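Local coordinates for lipoprotein (Streptococcus pneumoniae, PDB 3CX3) that binds zinc and probably delivers it, as the lipid-anchored solute-binding component, to an ABC transporter for zinc uptake, at residues H120-P125 / K266-N271. Residues are numbered along the deposited sequence; the frame is centred on the assembly and turned at random.
Sequences HTWLDP and KTYLEN. With ZN (zinc ion), chain E.
Behind the zinc site of this ZnuA-like binding protein, Trp122 and Tyr268 meet in the buried interior, near the centre of the chain. Trp122 lies in a short 3-10 turn, two residues on from the zinc ligand His120. Tyr268 belongs to segment 266-271, which leads into the last helix. Tyr268 OH donates a hydrogen bond to the backbone Trp122 O at 2.7 Å. The hydroxyl comes from above the carbonyl plane, with a C=O...OH angle of 109°. It also sits at the edge of the indole, in its plane, with OH 3.0 Å from Trp122 CD1. The two side chains cross at about a right angle. With chi1 at 175° the phenol swings away from its own backbone N and reaches the turn. Its ring also packs on Pro19 and Ala22 of helix 18-28 and on Phe157 of helix 147-173.

The indole is held separately: Trp122 NE1 donates to Pro257 O, two residues before the zinc ligand Glu259. His120 CA lies over one face of the indole, toward its rim, 3.7 Å above the plane. His120 NE2 binds the zinc ion at 2.0 Å, with His44, His184 and Glu259 completing the site. Asp118 positions the His120 ring from the second shell, through ND1. Thus one phenol hydroxyl gives the buried Trp122 carbonyl a partner, though well off its lone-pair directions, and ties segment 266-271 to the loop that holds a zinc ligand.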
# COMPACT_ATOMS: atom_id res chain seq x y z
N HIS A 120 3.89 -4.12 -3.34
CA HIS A 120 3.08 -3.96 -2.12
C HIS A 120 3.91 -3.70 -0.88
O HIS A 120 3.53 -4.00 0.26
CB HIS A 120 2.25 -5.18 -1.88
CG HIS A 120 0.97 -5.21 -2.64
ND1 HIS A 120 0.81 -5.97 -3.77
CD2 HIS A 120 -0.23 -4.61 -2.39
CE1 HIS A 120 -0.44 -5.84 -4.21
NE2 HIS A 120 -1.09 -5.01 -3.39
N THR A 121 5.04 -3.11 -1.15
CA THR A 121 5.97 -2.63 -0.17
C THR A 121 5.32 -2.00 1.08
O THR A 121 5.50 -2.51 2.18
CB THR A 121 6.89 -1.72 -0.94
OG1 THR A 121 8.14 -2.40 -1.17
CG2 THR A 121 7.06 -0.39 -0.28
N TRP A 122 4.51 -0.96 0.89
CA TRP A 122 4.10 -0.08 1.97
C TRP A 122 3.65 -0.76 3.26
O TRP A 122 3.59 -0.11 4.30
CB TRP A 122 3.04 0.90 1.45
CG TRP A 122 1.76 0.26 0.95
CD1 TRP A 122 0.66 0.00 1.67
CD2 TRP A 122 1.47 -0.16 -0.40
NE1 TRP A 122 -0.32 -0.57 0.88
CE2 TRP A 122 0.15 -0.67 -0.40
CE3 TRP A 122 2.19 -0.15 -1.61
CZ2 TRP A 122 -0.48 -1.17 -1.56
CZ3 TRP A 122 1.58 -0.65 -2.77
CH2 TRP A 122 0.25 -1.16 -2.73
N LEU A 123 3.37 -2.06 3.18
CA LEU A 123 2.81 -2.88 4.27
C LEU A 123 3.87 -3.47 5.16
O LEU A 123 3.58 -4.11 6.17
CB LEU A 123 1.97 -4.02 3.69
CG LEU A 123 0.60 -3.59 3.13
CD1 LEU A 123 -0.11 -4.80 2.52
CD2 LEU A 123 -0.28 -2.87 4.20
N ASP A 124 5.11 -3.28 4.77
CA ASP A 124 6.20 -3.74 5.58
C ASP A 124 6.68 -2.50 6.26
O ASP A 124 7.12 -1.57 5.59
CB ASP A 124 7.28 -4.33 4.69
CG ASP A 124 8.53 -4.64 5.44
OD1 ASP A 124 8.67 -4.16 6.58
OD2 ASP A 124 9.37 -5.35 4.88
N PRO A 125 6.59 -2.47 7.60
CA PRO A 125 6.91 -1.26 8.37
C PRO A 125 8.26 -0.60 7.97
O PRO A 125 8.28 0.59 7.69
CB PRO A 125 6.93 -1.78 9.81
CG PRO A 125 5.93 -2.89 9.80
CD PRO A 125 6.19 -3.58 8.48
N LYS A 266 -7.11 8.05 12.25
CA LYS A 266 -5.81 7.37 12.41
C LYS A 266 -4.71 7.76 11.42
O LYS A 266 -4.97 8.08 10.26
CB LYS A 266 -6.00 5.85 12.40
CG LYS A 266 -7.19 5.35 13.23
CD LYS A 266 -7.47 3.88 12.94
CE LYS A 266 -7.13 2.97 14.12
NZ LYS A 266 -5.76 3.19 14.66
N THR A 267 -3.47 7.72 11.92
CA THR A 267 -2.25 8.01 11.17
C THR A 267 -2.09 6.92 10.10
O THR A 267 -2.97 6.07 9.97
CB THR A 267 -1.05 8.08 12.17
OG1 THR A 267 -0.26 9.25 11.93
CG2 THR A 267 -0.16 6.88 12.07
N TYR A 268 -1.01 6.91 9.33
CA TYR A 268 -0.77 5.77 8.43
C TYR A 268 -0.33 4.56 9.25
O TYR A 268 -0.96 3.50 9.19
CB TYR A 268 0.27 6.06 7.35
CG TYR A 268 0.57 4.84 6.52
CD1 TYR A 268 -0.32 4.39 5.55
CD2 TYR A 268 1.74 4.11 6.71
CE1 TYR A 268 -0.06 3.26 4.81
CE2 TYR A 268 2.00 2.97 5.95
CZ TYR A 268 1.09 2.56 5.01
OH TYR A 268 1.33 1.44 4.26
N LEU A 269 0.73 4.74 10.03
CA LEU A 269 1.29 3.69 10.86
C LEU A 269 0.29 3.14 11.88
O LEU A 269 0.32 1.94 12.20
CB LEU A 269 2.56 4.17 11.53
CG LEU A 269 3.76 4.17 10.58
CD1 LEU A 269 5.00 4.73 11.26
CD2 LEU A 269 4.03 2.77 10.02
N GLU A 270 -0.59 4.00 12.36
CA GLU A 270 -1.70 3.60 13.21
C GLU A 270 -2.65 2.61 12.52
O GLU A 270 -3.11 1.66 13.16
CB GLU A 270 -2.44 4.83 13.74
CG GLU A 270 -1.63 5.58 14.78
CD GLU A 270 -2.30 6.83 15.32
OE1 GLU A 270 -1.74 7.40 16.28
OE2 GLU A 270 -3.37 7.25 14.81
N ASN A 271 -2.93 2.82 11.22
CA ASN A 271 -3.73 1.88 10.41
C ASN A 271 -2.98 0.59 10.03
O ASN A 271 -3.57 -0.51 10.01
CB ASN A 271 -4.23 2.53 9.12
CG ASN A 271 -5.42 3.45 9.33
OD1 ASN A 271 -6.51 3.02 9.72
ND2 ASN A 271 -5.23 4.72 9.03
ZN ZN E . -2.97 -4.65 -4.10